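Local coordinates for beta-1,4-mannanase (Caldicellulosiruptor saccharolyticus, PDB 1PMH), which probably hydrolyses beta-1,4-mannans through its parent enzyme and is represented here by its family 27 carbohydrate-binding module, which holds mannohexaose, at residues Ser36-Arg41 against Ala47-Val52; Gly66-Ile69 against Val73-Gln76; Ala104-Ile109 against Trp113-Ser118; Glu119-Ala124 against Ala163-Asn168. All coordinates share one frame; numbering follows the deposited sequence.

Interaction 1 (Ser36-Arg41 against Ala47-Val52); sequences SQDLQR and ALRLDV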
loop_
_atom_site.group_PDB
_atom_site.type_symbol
_atom_site.label_atom_id
_atom_site.label_comp_id
_atom_site.label_asym_id
_atom_site.label_seq_id
_atom_site.Cartn_x
_atom_site.Cartn_y
_atom_site.Cartn_z
ATOM N N SER A 36 13.682 1.730 -0.033
ATOM C CA SER A 36 14.351 2.369 -1.141
ATOM C C SER A 36 14.505 3.869 -0.942
ATOM O O SER A 36 13.622 4.511 -0.412
ATOM C CB SER A 36 13.526 2.082 -2.407
ATOM O OG SER A 36 14.017 2.694 -3.582
ATOM N N GLN A 37 15.577 4.377 -1.531
ATOM C CA GLN A 37 15.828 5.827 -1.681
ATOM C C GLN A 37 15.500 6.340 -3.066
ATOM O O GLN A 37 15.850 7.467 -3.382
ATOM C CB GLN A 37 17.284 6.199 -1.268
ATOM C CG GLN A 37 17.499 5.932 0.213
ATOM C CD GLN A 37 18.924 6.269 0.624
ATOM O OE1 GLN A 37 19.442 7.368 0.353
ATOM N NE2 GLN A 37 19.602 5.319 1.188
ATOM N N ASP A 38 14.802 5.555 -3.889
ATOM C CA ASP A 38 14.526 6.006 -5.242
ATOM C C ASP A 38 13.738 7.292 -5.342
ATOM O O ASP A 38 13.910 8.042 -6.306
ATOM C CB ASP A 38 13.753 4.931 -6.023
ATOM C CG ASP A 38 14.579 3.677 -6.322
ATOM O OD1 ASP A 38 15.815 3.673 -6.137
ATOM O OD2 ASP A 38 13.932 2.644 -6.645
ATOM N N LEU A 39 12.870 7.540 -4.373
ATOM C CA LEU A 39 11.987 8.695 -4.325
ATOM C C LEU A 39 12.549 9.789 -3.392
ATOM O O LEU A 39 11.793 10.653 -2.987
ATOM C CB LEU A 39 10.555 8.309 -3.979
ATOM C CG LEU A 39 9.961 7.168 -4.812
ATOM C CD1 LEU A 39 8.564 6.904 -4.369
ATOM C CD2 LEU A 39 9.982 7.455 -6.281
ATOM N N GLN A 40 13.813 9.719 -2.987
ATOM C CA GLN A 40 14.310 10.612 -1.971
ATOM C C GLN A 40 14.146 12.020 -2.418
ATOM O O GLN A 40 14.543 12.354 -3.510
ATOM C CB GLN A 40 15.740 10.241 -1.590
ATOM C CG GLN A 40 16.822 10.410 -2.624
ATOM C CD GLN A 40 18.174 9.888 -2.111
ATOM O OE1 GLN A 40 18.967 9.344 -2.887
ATOM N NE2 GLN A 40 18.421 10.019 -0.808
ATOM N N ARG A 41 13.622 12.831 -1.513
ATOM C CA ARG A 41 13.343 14.207 -1.793
ATOM C C ARG A 41 13.274 14.981 -0.482
ATOM O O ARG A 41 13.457 14.383 0.554
ATOM C CB ARG A 41 12.124 14.293 -2.647
ATOM C CG ARG A 41 10.901 13.766 -1.977
ATOM C CD ARG A 41 9.802 13.527 -3.040
ATOM N NE ARG A 41 8.522 13.066 -2.546
ATOM C CZ ARG A 41 8.197 11.814 -2.274
ATOM N NH1 ARG A 41 9.134 10.901 -2.344
ATOM N NH2 ARG A 41 6.978 11.486 -1.824
ATOM N N ALA A 47 11.127 5.080 0.949
ATOM C CA ALA A 47 9.819 4.551 0.607
ATOM C C ALA A 47 9.915 3.047 0.539
ATOM O O ALA A 47 10.995 2.490 0.401
ATOM C CB ALA A 47 9.331 5.134 -0.699
ATOM N N LEU A 48 8.761 2.396 0.610
ATOM C CA LEU A 48 8.664 0.965 0.468
ATOM C C LEU A 48 8.568 0.619 -0.987
ATOM O O LEU A 48 7.615 0.993 -1.648
ATOM C CB LEU A 48 7.503 0.424 1.280
ATOM C CG LEU A 48 7.458 -1.100 1.461
ATOM C CD1 LEU A 48 8.531 -1.539 2.436
ATOM C CD2 LEU A 48 6.087 -1.531 1.899
ATOM N N ARG A 49 9.516 -0.173 -1.485
ATOM C CA ARG A 49 9.528 -0.625 -2.862
ATOM C C ARG A 49 9.019 -2.060 -2.960
ATOM O O ARG A 49 9.593 -2.972 -2.320
ATOM C CB ARG A 49 10.957 -0.520 -3.434
ATOM C CG ARG A 49 11.061 -0.999 -4.876
ATOM C CD ARG A 49 12.441 -0.774 -5.450
ATOM N NE ARG A 49 12.577 -1.465 -6.729
ATOM C CZ ARG A 49 13.236 -1.047 -7.775
ATOM N NH1 ARG A 49 13.947 0.068 -7.764
ATOM N NH2 ARG A 49 13.232 -1.838 -8.831
ATOM N N LEU A 50 8.019 -2.277 -3.794
ATOM C CA LEU A 50 7.450 -3.589 -4.086
ATOM C C LEU A 50 7.792 -3.894 -5.531
ATOM O O LEU A 50 7.321 -3.234 -6.440
ATOM C CB LEU A 50 5.936 -3.542 -3.912
ATOM C CG LEU A 50 5.397 -2.968 -2.604
ATOM C CD1 LEU A 50 3.869 -2.879 -2.640
ATOM C CD2 LEU A 50 5.912 -3.746 -1.429
ATOM N N ASP A 51 8.657 -4.863 -5.750
ATOM C CA ASP A 51 8.928 -5.313 -7.136
ATOM C C ASP A 51 7.888 -6.317 -7.510
ATOM O O ASP A 51 7.788 -7.346 -6.849
ATOM C CB ASP A 51 10.339 -5.892 -7.210
ATOM C CG ASP A 51 11.373 -4.827 -6.969
ATOM O OD1 ASP A 51 11.377 -3.863 -7.775
ATOM O OD2 ASP A 51 12.165 -4.889 -6.021
ATOM N N VAL A 52 7.022 -5.984 -8.475
ATOM C CA VAL A 52 5.889 -6.819 -8.863
ATOM C C VAL A 52 6.097 -7.328 -10.291
ATOM O O VAL A 52 6.788 -6.724 -11.122
ATOM C CB VAL A 52 4.526 -6.113 -8.702
ATOM C CG1 VAL A 52 4.407 -5.482 -7.378
ATOM C CG2 VAL A 52 4.267 -5.101 -9.790
#
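S36 and A47 form an antiparallel hydrogen-bonded pair, with S36 N to A47 O at 2.8 Å and A47 N to S36 O at 2.9 Å. This pair ends the pairing of strand 30-36 with strand 47-53. Beyond it the chain leaves the sheet through a type I turn, Q37 to Q40. S36 also starts an ST turn: with OG anti to the backbone N (chi1 177°), the hydroxyl accepts from D38 N at 3.0 Å. This bond fixes the start of the turn, and the D38 carboxylate meets R49. R49 NH1 reaches D38 OD2 at 2.8 Å, on the syn lone pair. The same oxygen is also hydrogen-bonded to Y174 OH. The bond to R49 is bent, and the carboxylate and guanidinium planes stand 69° apart. R49 CB sits beside S36 CB, 3.8 Å away, and the extended chain runs on from there. Its NE and NH2 both grip D51 OD1, each at 2.9 Å and close to the guanidinium plane. L39 CD1 rests on A47 CB at 4.1 Å, and L39 also packs on F90 and Y174. A47 follows Y46, a ligand of the bound calcium ion. R49 therefore sits between two aspartates, which probably balance its charge and fix the rotation of its guanidinium, while the turn is tied to its own strand pair.

Interaction 2 (Gly66-Ile69 against Val73-Gln76); sequences GTWI and VEGQ. Unlike the reference sequence in segment 66-69: I69 (reference Phe). With EDO (1,2-ethanediol), chain G.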
loop_
_atom_site.group_PDB
_atom_site.type_symbol
_atom_site.label_atom_id
_atom_site.label_comp_id
_atom_site.label_asym_id
_atom_site.label_seq_id
_atom_site.Cartn_x
_atom_site.Cartn_y
_atom_site.Cartn_z
ATOM N N GLY A 66 1.448 -7.387 4.182
ATOM C CA GLY A 66 0.959 -7.045 5.492
ATOM C C GLY A 66 1.978 -6.363 6.363
ATOM O O GLY A 66 3.181 -6.534 6.193
ATOM N N THR A 67 1.492 -5.638 7.367
ATOM C CA THR A 67 2.313 -5.176 8.458
ATOM C C THR A 67 1.527 -5.322 9.757
ATOM O O THR A 67 0.324 -5.132 9.766
ATOM C CB THR A 67 2.847 -3.741 8.259
ATOM O OG1 THR A 67 3.826 -3.449 9.260
ATOM C CG2 THR A 67 1.756 -2.704 8.337
ATOM N N TRP A 68 2.224 -5.636 10.828
ATOM C CA TRP A 68 1.658 -5.638 12.138
ATOM C C TRP A 68 1.993 -4.330 12.765
ATOM O O TRP A 68 3.157 -3.911 12.827
ATOM C CB TRP A 68 2.248 -6.789 12.971
ATOM C CG TRP A 68 1.701 -8.111 12.566
ATOM C CD1 TRP A 68 2.311 -9.058 11.785
ATOM C CD2 TRP A 68 0.450 -8.659 12.925
ATOM N NE1 TRP A 68 1.508 -10.152 11.625
ATOM C CE2 TRP A 68 0.350 -9.939 12.321
ATOM C CE3 TRP A 68 -0.614 -8.209 13.734
ATOM C CZ2 TRP A 68 -0.770 -10.747 12.486
ATOM C CZ3 TRP A 68 -1.705 -9.019 13.902
ATOM C CH2 TRP A 68 -1.798 -10.258 13.253
ATOM N N ILE A 69 1.002 -3.642 13.248
ATOM C CA ILE A 69 1.264 -2.436 13.988
ATOM C C ILE A 69 2.212 -2.697 15.165
ATOM O O ILE A 69 2.061 -3.660 15.916
ATOM C CB ILE A 69 -0.044 -1.747 14.385
ATOM C CG1 ILE A 69 -1.045 -1.663 13.226
ATOM C CG2 ILE A 69 0.195 -0.357 14.953
ATOM C CD1 ILE A 69 -0.647 -0.888 12.020
ATOM N N VAL A 73 3.323 -9.514 16.178
ATOM C CA VAL A 73 2.566 -10.517 15.481
ATOM C C VAL A 73 1.390 -10.949 16.357
ATOM O O VAL A 73 1.612 -11.272 17.537
ATOM C CB VAL A 73 3.481 -11.651 15.014
ATOM C CG1 VAL A 73 2.689 -12.674 14.272
ATOM C CG2 VAL A 73 4.626 -11.130 14.149
ATOM N N GLU A 74 0.192 -10.994 15.780
ATOM C CA GLU A 74 -1.039 -11.369 16.449
ATOM C C GLU A 74 -1.436 -10.353 17.517
ATOM O O GLU A 74 -2.374 -10.580 18.286
ATOM C CB GLU A 74 -1.196 -12.796 16.968
ATOM C CG GLU A 74 -1.388 -13.809 15.870
ATOM C CD GLU A 74 -2.749 -13.785 15.221
ATOM O OE1 GLU A 74 -3.677 -13.001 15.538
ATOM O OE2 GLU A 74 -2.840 -14.594 14.285
ATOM N N GLY A 75 -0.802 -9.194 17.540
ATOM C CA GLY A 75 -1.254 -8.161 18.450
ATOM C C GLY A 75 -2.597 -7.602 18.086
ATOM O O GLY A 75 -3.061 -7.751 16.971
ATOM N N GLN A 76 -3.198 -6.926 19.065
ATOM C CA GLN A 76 -4.406 -6.171 18.875
ATOM C C GLN A 76 -4.036 -4.697 19.006
ATOM O O GLN A 76 -2.986 -4.347 19.562
ATOM C CB GLN A 76 -5.539 -6.735 19.749
ATOM C CG GLN A 76 -5.841 -8.253 19.480
ATOM C CD GLN A 76 -7.176 -8.640 18.788
ATOM O OE1 GLN A 76 -7.234 -9.595 17.946
ATOM N NE2 GLN A 76 -8.234 -7.899 19.114
HETATM C C1 EDO G . 3.705 -8.765 7.849
HETATM O O1 EDO G . 2.376 -9.089 8.220
HETATM C C2 EDO G . 4.703 -8.682 8.993
HETATM O O2 EDO G . 4.536 -7.604 9.882
#
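W68, whose ring meets V73 and E74, gives its backbone N-H to O2 of 1,2-ethanediol, with W68 N to O2 at 3.2 Å. The diol probably comes from the crystallisation liquor. It is held as well by S18 O and Q157 NE2. Between the two protein segments the contact is made over the indole. The ring is put there by a chi1 of -74°, with CG anti to the carbonyl carbon. The backbone of V73 and E74 crosses one face. V73 CA stands 3.7 Å from the centroid of the five-membered ring and only 6° off its normal, a CH-pi contact. Further along the same face E74 N lies over the six-membered ring, 3.3 Å from W68 CH2. Both methyls of V73 lie over the same face: CG1 is 3.8 Å from W68 NE1, and CG2 is 3.9 Å from W68 CD1. At the ring edge, near its plane, G75 O comes to 3.6 Å from W68 CZ3. The bent side chain of E74 carries its carboxylate past the benzo end. In the conformer described, one of two, E74 OE1 is 4.0 Å from W68 CH2 and makes a salt bridge to R155, which also touches W68. I69 and G75 both bond through the backbone to A156 on strand 153-165. E74 and R155 belong to the glycan pocket, and a mannose unit touches E74. A loop laid across a tryptophan at the end of strand 61-68 thus helps shape the glycan site on the sugar-binding sheet of this jellyroll sandwich.

Interaction 3 (Ala104-Ile109 against Trp113-Ser118); sequences AYKVVI and WKELGS. Unlike the reference sequence in segment 104-109: A104 (reference Pro). With BMA (beta-D-mannopyranose), chain B; BMA (beta-D-mannopyranose), chain C; BMA (beta-D-mannopyranose), chain D.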
loop_
_atom_site.group_PDB
_atom_site.type_symbol
_atom_site.label_atom_id
_atom_site.label_comp_id
_atom_site.label_asym_id
_atom_site.label_seq_id
_atom_site.Cartn_x
_atom_site.Cartn_y
_atom_site.Cartn_z
ATOM N N ALA A 104 -5.738 -3.662 -9.618
ATOM C CA ALA A 104 -6.622 -3.321 -8.515
ATOM C C ALA A 104 -5.822 -3.335 -7.224
ATOM O O ALA A 104 -4.810 -4.025 -7.106
ATOM C CB ALA A 104 -7.755 -4.337 -8.448
ATOM N N TYR A 105 -6.287 -2.611 -6.236
ATOM C CA TYR A 105 -5.748 -2.699 -4.904
ATOM C C TYR A 105 -6.869 -2.605 -3.889
ATOM O O TYR A 105 -7.957 -2.067 -4.139
ATOM C CB TYR A 105 -4.622 -1.696 -4.626
ATOM C CG TYR A 105 -5.141 -0.292 -4.500
ATOM C CD1 TYR A 105 -5.552 0.185 -3.284
ATOM C CD2 TYR A 105 -5.258 0.555 -5.586
ATOM C CE1 TYR A 105 -6.087 1.466 -3.141
ATOM C CE2 TYR A 105 -5.764 1.831 -5.474
ATOM C CZ TYR A 105 -6.240 2.267 -4.255
ATOM O OH TYR A 105 -6.763 3.521 -4.074
ATOM N N LYS A 106 -6.586 -3.151 -2.715
ATOM C CA LYS A 106 -7.461 -3.070 -1.549
ATOM C C LYS A 106 -6.622 -2.731 -0.329
ATOM O O LYS A 106 -5.486 -3.155 -0.227
ATOM C CB LYS A 106 -8.222 -4.359 -1.302
ATOM C CG LYS A 106 -8.987 -4.905 -2.480
ATOM C CD LYS A 106 -9.911 -6.049 -2.119
ATOM C CE LYS A 106 -10.834 -6.453 -3.269
ATOM N NZ LYS A 106 -11.747 -7.559 -2.826
ATOM N N VAL A 107 -7.255 -2.011 0.595
ATOM C CA VAL A 107 -6.683 -1.704 1.891
ATOM C C VAL A 107 -7.604 -2.333 2.934
ATOM O O VAL A 107 -8.820 -2.075 2.905
ATOM C CB VAL A 107 -6.554 -0.197 2.093
ATOM C CG1 VAL A 107 -6.003 0.107 3.470
ATOM C CG2 VAL A 107 -5.655 0.414 1.025
ATOM N N VAL A 108 -7.028 -3.151 3.800
ATOM C CA VAL A 108 -7.764 -4.057 4.661
ATOM C C VAL A 108 -7.195 -4.012 6.067
ATOM O O VAL A 108 -5.983 -3.991 6.257
ATOM C CB VAL A 108 -7.619 -5.482 4.106
ATOM C CG1 VAL A 108 -8.161 -6.559 4.985
ATOM C CG2 VAL A 108 -8.252 -5.576 2.722
ATOM N N ILE A 109 -8.094 -4.065 7.057
ATOM C CA ILE A 109 -7.717 -4.477 8.409
ATOM C C ILE A 109 -8.058 -5.934 8.544
ATOM O O ILE A 109 -9.231 -6.313 8.433
ATOM C CB ILE A 109 -8.375 -3.628 9.515
ATOM C CG1 ILE A 109 -7.977 -2.150 9.386
ATOM C CG2 ILE A 109 -8.012 -4.193 10.884
ATOM C CD1 ILE A 109 -8.763 -1.226 10.344
ATOM N N TRP A 113 -10.966 -10.013 7.967
ATOM C CA TRP A 113 -10.777 -9.436 6.627
ATOM C C TRP A 113 -11.817 -8.346 6.356
ATOM O O TRP A 113 -12.848 -8.554 5.733
ATOM C CB TRP A 113 -10.790 -10.495 5.529
ATOM C CG TRP A 113 -10.421 -9.945 4.172
ATOM C CD1 TRP A 113 -11.289 -9.521 3.182
ATOM C CD2 TRP A 113 -9.128 -9.802 3.650
ATOM N NE1 TRP A 113 -10.600 -9.085 2.074
ATOM C CE2 TRP A 113 -9.273 -9.289 2.328
ATOM C CE3 TRP A 113 -7.858 -10.105 4.150
ATOM C CZ2 TRP A 113 -8.159 -9.050 1.511
ATOM C CZ3 TRP A 113 -6.764 -9.842 3.323
ATOM C CH2 TRP A 113 -6.955 -9.331 2.048
ATOM N N LYS A 114 -11.537 -7.140 6.828
ATOM C CA LYS A 114 -12.398 -5.986 6.692
ATOM C C LYS A 114 -11.820 -5.016 5.689
ATOM O O LYS A 114 -10.815 -4.359 5.943
ATOM C CB LYS A 114 -12.512 -5.332 8.068
ATOM C CG LYS A 114 -13.481 -4.190 8.146
ATOM C CD LYS A 114 -14.898 -4.640 7.882
ATOM C CE LYS A 114 -15.820 -3.454 7.986
ATOM N NZ LYS A 114 -17.239 -3.729 7.626
ATOM N N GLU A 115 -12.402 -4.967 4.520
ATOM C CA GLU A 115 -11.973 -4.047 3.499
ATOM C C GLU A 115 -12.384 -2.638 3.887
ATOM O O GLU A 115 -13.552 -2.372 4.146
ATOM C CB GLU A 115 -12.543 -4.424 2.134
ATOM C CG GLU A 115 -12.113 -5.831 1.741
ATOM C CD GLU A 115 -12.533 -6.361 0.394
ATOM O OE1 GLU A 115 -12.977 -5.540 -0.394
ATOM O OE2 GLU A 115 -12.328 -7.558 0.121
ATOM N N LEU A 116 -11.410 -1.740 3.879
ATOM C CA LEU A 116 -11.655 -0.335 4.060
ATOM C C LEU A 116 -11.925 0.393 2.779
ATOM O O LEU A 116 -12.714 1.344 2.746
ATOM C CB LEU A 116 -10.485 0.348 4.775
ATOM C CG LEU A 116 -10.056 -0.269 6.117
ATOM C CD1 LEU A 116 -8.939 0.590 6.671
ATOM C CD2 LEU A 116 -11.237 -0.434 7.058
ATOM N N GLY A 117 -11.292 -0.022 1.697
ATOM C CA GLY A 117 -11.508 0.579 0.421
ATOM C C GLY A 117 -10.703 -0.148 -0.630
ATOM O O GLY A 117 -9.873 -0.998 -0.330
ATOM N N SER A 118 -11.054 0.154 -1.868
ATOM C CA SER A 118 -10.443 -0.485 -3.010
ATOM C C SER A 118 -10.642 0.350 -4.240
ATOM O O SER A 118 -11.560 1.172 -4.294
ATOM C CB SER A 118 -11.062 -1.863 -3.222
ATOM O OG SER A 118 -12.452 -1.769 -3.412
HETATM C C1 BMA B . -10.868 -12.708 0.942
HETATM C C2 BMA B . -11.618 -13.759 1.757
HETATM C C3 BMA B . -10.979 -13.704 3.118
HETATM C C4 BMA B . -9.480 -13.908 3.049
HETATM C C5 BMA B . -8.808 -12.946 2.064
HETATM C C6 BMA B . -7.308 -13.108 1.849
HETATM O O2 BMA B . -11.489 -15.033 1.185
HETATM O O3 BMA B . -11.614 -14.669 3.939
HETATM O O4 BMA B . -8.950 -13.602 4.305
HETATM O O5 BMA B . -9.508 -13.071 0.836
HETATM O O6 BMA B . -7.001 -14.411 1.436
HETATM C C1 BMA C . -11.300 -10.868 -3.826
HETATM C C2 BMA C . -9.970 -10.785 -3.142
HETATM C C3 BMA C . -9.967 -11.819 -2.021
HETATM C C4 BMA C . -11.201 -11.614 -1.124
HETATM C C5 BMA C . -12.475 -11.535 -1.938
HETATM C C6 BMA C . -13.638 -11.171 -1.033
HETATM O O2 BMA C . -9.795 -9.494 -2.603
HETATM O O3 BMA C . -8.713 -11.743 -1.332
HETATM O O4 BMA C . -11.396 -12.759 -0.340
HETATM O O5 BMA C . -12.366 -10.557 -2.937
HETATM O O6 BMA C . -14.804 -11.312 -1.764
HETATM C C1 BMA D . -13.105 -9.515 -8.410
HETATM C C2 BMA D . -13.816 -8.763 -7.309
HETATM C C3 BMA D . -12.908 -8.743 -6.087
HETATM C C4 BMA D . -12.355 -10.105 -5.804
HETATM C C5 BMA D . -11.703 -10.757 -7.031
HETATM C C6 BMA D . -11.193 -12.159 -6.822
HETATM O O2 BMA D . -15.005 -9.452 -6.972
HETATM O O3 BMA D . -13.542 -8.141 -4.964
HETATM O O4 BMA D . -11.362 -9.894 -4.828
HETATM O O5 BMA D . -12.655 -10.793 -8.083
HETATM O O6 BMA D . -12.208 -12.996 -6.311
#
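K106 and E115 meet on the sugar-facing side of the hairpin. K106 CB lies 3.9 Å from G117 O, and CG packs on S118 CB at 3.8 Å. Chi1 of -52° starts a chain extended from there outward. CD passes E115 OE1 at 3.6 Å, and CE comes to 3.3 Å from O2 of the chain C mannose. K106 NZ reaches E115 OE2 at 3.0 Å in a salt bridge. K106 NZ is hydrogen-bonded to O2 of the chain C mannose at 2.8 Å. On the chain D mannose K106 NZ bonds to O3 (2.9 Å) and O4. E115 OE2 takes a second bond, from W113 NE1, on its anti lone pair. This bond lies near the ring plane and probably fixes the indole's rotation. One ring face carries C5 of the chain B mannose over its centre, and V108 CG1 backs the opposite face, 3.7 Å from the six-membered centroid in a CH-pi contact. L116 and G117 both face V107 O in a classic bulge, the G117 bond being weak. In the conformer described, one of two, E115 probably positions both K106 and W113 from the second shell and balances the ammonium that grips two neighbouring sugars.

Interaction 4 (Glu119-Ala124 against Ala163-Asn168); sequences EFNITA and AGQNSN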
loop_
_atom_site.group_PDB
_atom_site.type_symbol
_atom_site.label_atom_id
_atom_site.label_comp_id
_atom_site.label_asym_id
_atom_site.label_seq_id
_atom_site.Cartn_x
_atom_site.Cartn_y
_atom_site.Cartn_z
ATOM N N GLU A 119 -9.789 0.082 -5.233
ATOM C CA GLU A 119 -9.992 0.585 -6.571
ATOM C C GLU A 119 -9.599 -0.477 -7.577
ATOM O O GLU A 119 -8.702 -1.276 -7.341
ATOM C CB GLU A 119 -9.200 1.832 -6.881
ATOM C CG GLU A 119 -9.530 3.036 -6.018
ATOM C CD GLU A 119 -8.913 4.283 -6.640
ATOM O OE1 GLU A 119 -9.589 4.887 -7.531
ATOM O OE2 GLU A 119 -7.757 4.640 -6.276
ATOM N N PHE A 120 -10.343 -0.476 -8.669
ATOM C CA PHE A 120 -10.147 -1.401 -9.761
ATOM C C PHE A 120 -9.682 -0.674 -11.010
ATOM O O PHE A 120 -9.941 0.498 -11.186
ATOM C CB PHE A 120 -11.468 -2.143 -10.067
ATOM C CG PHE A 120 -11.927 -2.973 -8.920
ATOM C CD1 PHE A 120 -12.649 -2.419 -7.859
ATOM C CD2 PHE A 120 -11.675 -4.317 -8.913
ATOM C CE1 PHE A 120 -13.024 -3.226 -6.813
ATOM C CE2 PHE A 120 -12.072 -5.113 -7.879
ATOM C CZ PHE A 120 -12.709 -4.572 -6.799
ATOM N N ASN A 121 -9.007 -1.421 -11.877
ATOM C CA ASN A 121 -8.625 -0.937 -13.203
ATOM C C ASN A 121 -7.788 0.326 -13.170
ATOM O O ASN A 121 -8.016 1.253 -13.961
ATOM C CB ASN A 121 -9.864 -0.765 -14.077
ATOM C CG ASN A 121 -10.608 -2.054 -14.236
ATOM O OD1 ASN A 121 -11.720 -2.178 -13.761
ATOM N ND2 ASN A 121 -9.940 -3.054 -14.807
ATOM N N ILE A 122 -6.859 0.361 -12.239
ATOM C CA ILE A 122 -5.900 1.458 -12.198
ATOM C C ILE A 122 -4.946 1.330 -13.385
ATOM O O ILE A 122 -4.339 0.276 -13.624
ATOM C CB ILE A 122 -5.071 1.408 -10.884
ATOM C CG1 ILE A 122 -5.979 1.574 -9.673
ATOM C CG2 ILE A 122 -3.956 2.434 -10.864
ATOM C CD1 ILE A 122 -6.708 2.901 -9.578
ATOM N N THR A 123 -4.814 2.446 -14.096
ATOM C CA THR A 123 -3.849 2.586 -15.171
ATOM C C THR A 123 -3.030 3.863 -14.961
ATOM O O THR A 123 -3.243 4.574 -13.989
ATOM C CB THR A 123 -4.545 2.638 -16.536
ATOM O OG1 THR A 123 -5.372 3.805 -16.576
ATOM C CG2 THR A 123 -5.463 1.433 -16.741
ATOM N N ALA A 124 -2.117 4.160 -15.881
ATOM C CA ALA A 124 -1.132 5.217 -15.640
ATOM C C ALA A 124 -1.766 6.591 -15.482
ATOM O O ALA A 124 -1.147 7.450 -14.862
ATOM C CB ALA A 124 -0.079 5.259 -16.741
ATOM N N ALA A 163 -3.646 -6.648 -7.263
ATOM C CA ALA A 163 -4.012 -7.711 -8.202
ATOM C C ALA A 163 -3.930 -7.196 -9.615
ATOM O O ALA A 163 -4.634 -6.274 -10.009
ATOM C CB ALA A 163 -5.427 -8.262 -7.933
ATOM N N GLY A 164 -3.057 -7.815 -10.396
ATOM C CA GLY A 164 -3.011 -7.482 -11.819
ATOM C C GLY A 164 -4.309 -7.902 -12.511
ATOM O O GLY A 164 -4.806 -8.991 -12.320
ATOM N N GLN A 165 -4.826 -7.026 -13.342
ATOM C CA GLN A 165 -6.056 -7.299 -14.108
ATOM C C GLN A 165 -5.681 -7.295 -15.579
ATOM O O GLN A 165 -5.673 -6.293 -16.269
ATOM C CB GLN A 165 -7.139 -6.272 -13.803
ATOM C CG GLN A 165 -7.659 -6.300 -12.371
ATOM C CD GLN A 165 -8.729 -5.298 -12.114
ATOM O OE1 GLN A 165 -8.390 -4.135 -11.839
ATOM N NE2 GLN A 165 -9.958 -5.672 -12.230
ATOM N N ASN A 166 -5.263 -8.478 -16.028
ATOM C CA ASN A 166 -4.724 -8.643 -17.384
ATOM C C ASN A 166 -3.575 -7.685 -17.627
ATOM O O ASN A 166 -3.403 -7.191 -18.727
ATOM C CB ASN A 166 -5.800 -8.516 -18.462
ATOM C CG ASN A 166 -6.988 -9.396 -18.164
ATOM O OD1 ASN A 166 -6.792 -10.587 -18.002
ATOM N ND2 ASN A 166 -8.138 -8.812 -17.886
ATOM N N SER A 167 -2.727 -7.467 -16.618
ATOM C CA SER A 167 -1.562 -6.601 -16.745
ATOM C C SER A 167 -0.319 -7.415 -17.099
ATOM O O SER A 167 -0.124 -8.525 -16.617
ATOM C CB SER A 167 -1.310 -5.880 -15.423
ATOM O OG SER A 167 -0.142 -5.085 -15.453
ATOM N N ASN A 168 0.580 -6.795 -17.866
ATOM C CA ASN A 168 1.934 -7.300 -18.067
ATOM C C ASN A 168 2.993 -6.429 -17.414
ATOM O O ASN A 168 4.194 -6.552 -17.732
ATOM C CB ASN A 168 2.258 -7.508 -19.545
ATOM C CG ASN A 168 2.240 -6.247 -20.352
ATOM O OD1 ASN A 168 1.946 -5.156 -19.806
ATOM N ND2 ASN A 168 2.516 -6.262 -21.588
HETATM O O HOH W 1 -12.779 -4.262 -12.649
#
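The F120 ring turns its edge to the Q165 amide: CD2 is 4.0 Å from Q165 NE2, which lies in the ring plane. The ring and amide planes are 67° apart. The N121 amide lies over one face of the Q165 amide, displaced to the side, with planes 23° apart and N121 ND2 3.5 Å from Q165 OE1. F120 CD2 is on the opposite side of that amide plane. The Q165 side chain arrives extended beyond CG (chi2 -179°). It points OE1 at the backbone of N121, and N121 N reaches OE1 at 2.8 Å. This bond is fairly straight and lies in the carbonyl plane. The other end of the amide uses a water: it accepts from Q165 NE2 at 3.2 Å and donates to N121 OD1 at 2.6 Å. A104, on the strand between, touches both F120 and Q165. N121 and I122 both face F103 in a G1 bulge, where the chain turns its corner. Q165 belongs to the glycan pocket, and an alpha-mannose touches it. With OE1 held by a backbone N-H and NE2 bound to water, the orientation of the Q165 amide is probably fixed where it meets the sugar.

The four contacts follow one another along the chain, and each closes before the next opens. Interaction 1 belongs to the sheet that contains strands 30-36, 47-53 and 172-181. Interactions 2, 3 and 4 all reach the other sheet of the sandwich. There strand 153-165 pairs with both 61-68 and 102-109, and 102-109 pairs with 114-122. Interactions 3 and 4 share strand 114-122 and touch through Y105 OH and E119 OE2. Interactions 2 and 4 have centres about 28 Å apart, and the centre of interaction 3 lies about 16 and 15 Å from theirs. These three supply pocket residues spaced along one bound oligosaccharide. Interaction 1 lies near the calcium ion, its centre about 22 Å from that of interaction 3.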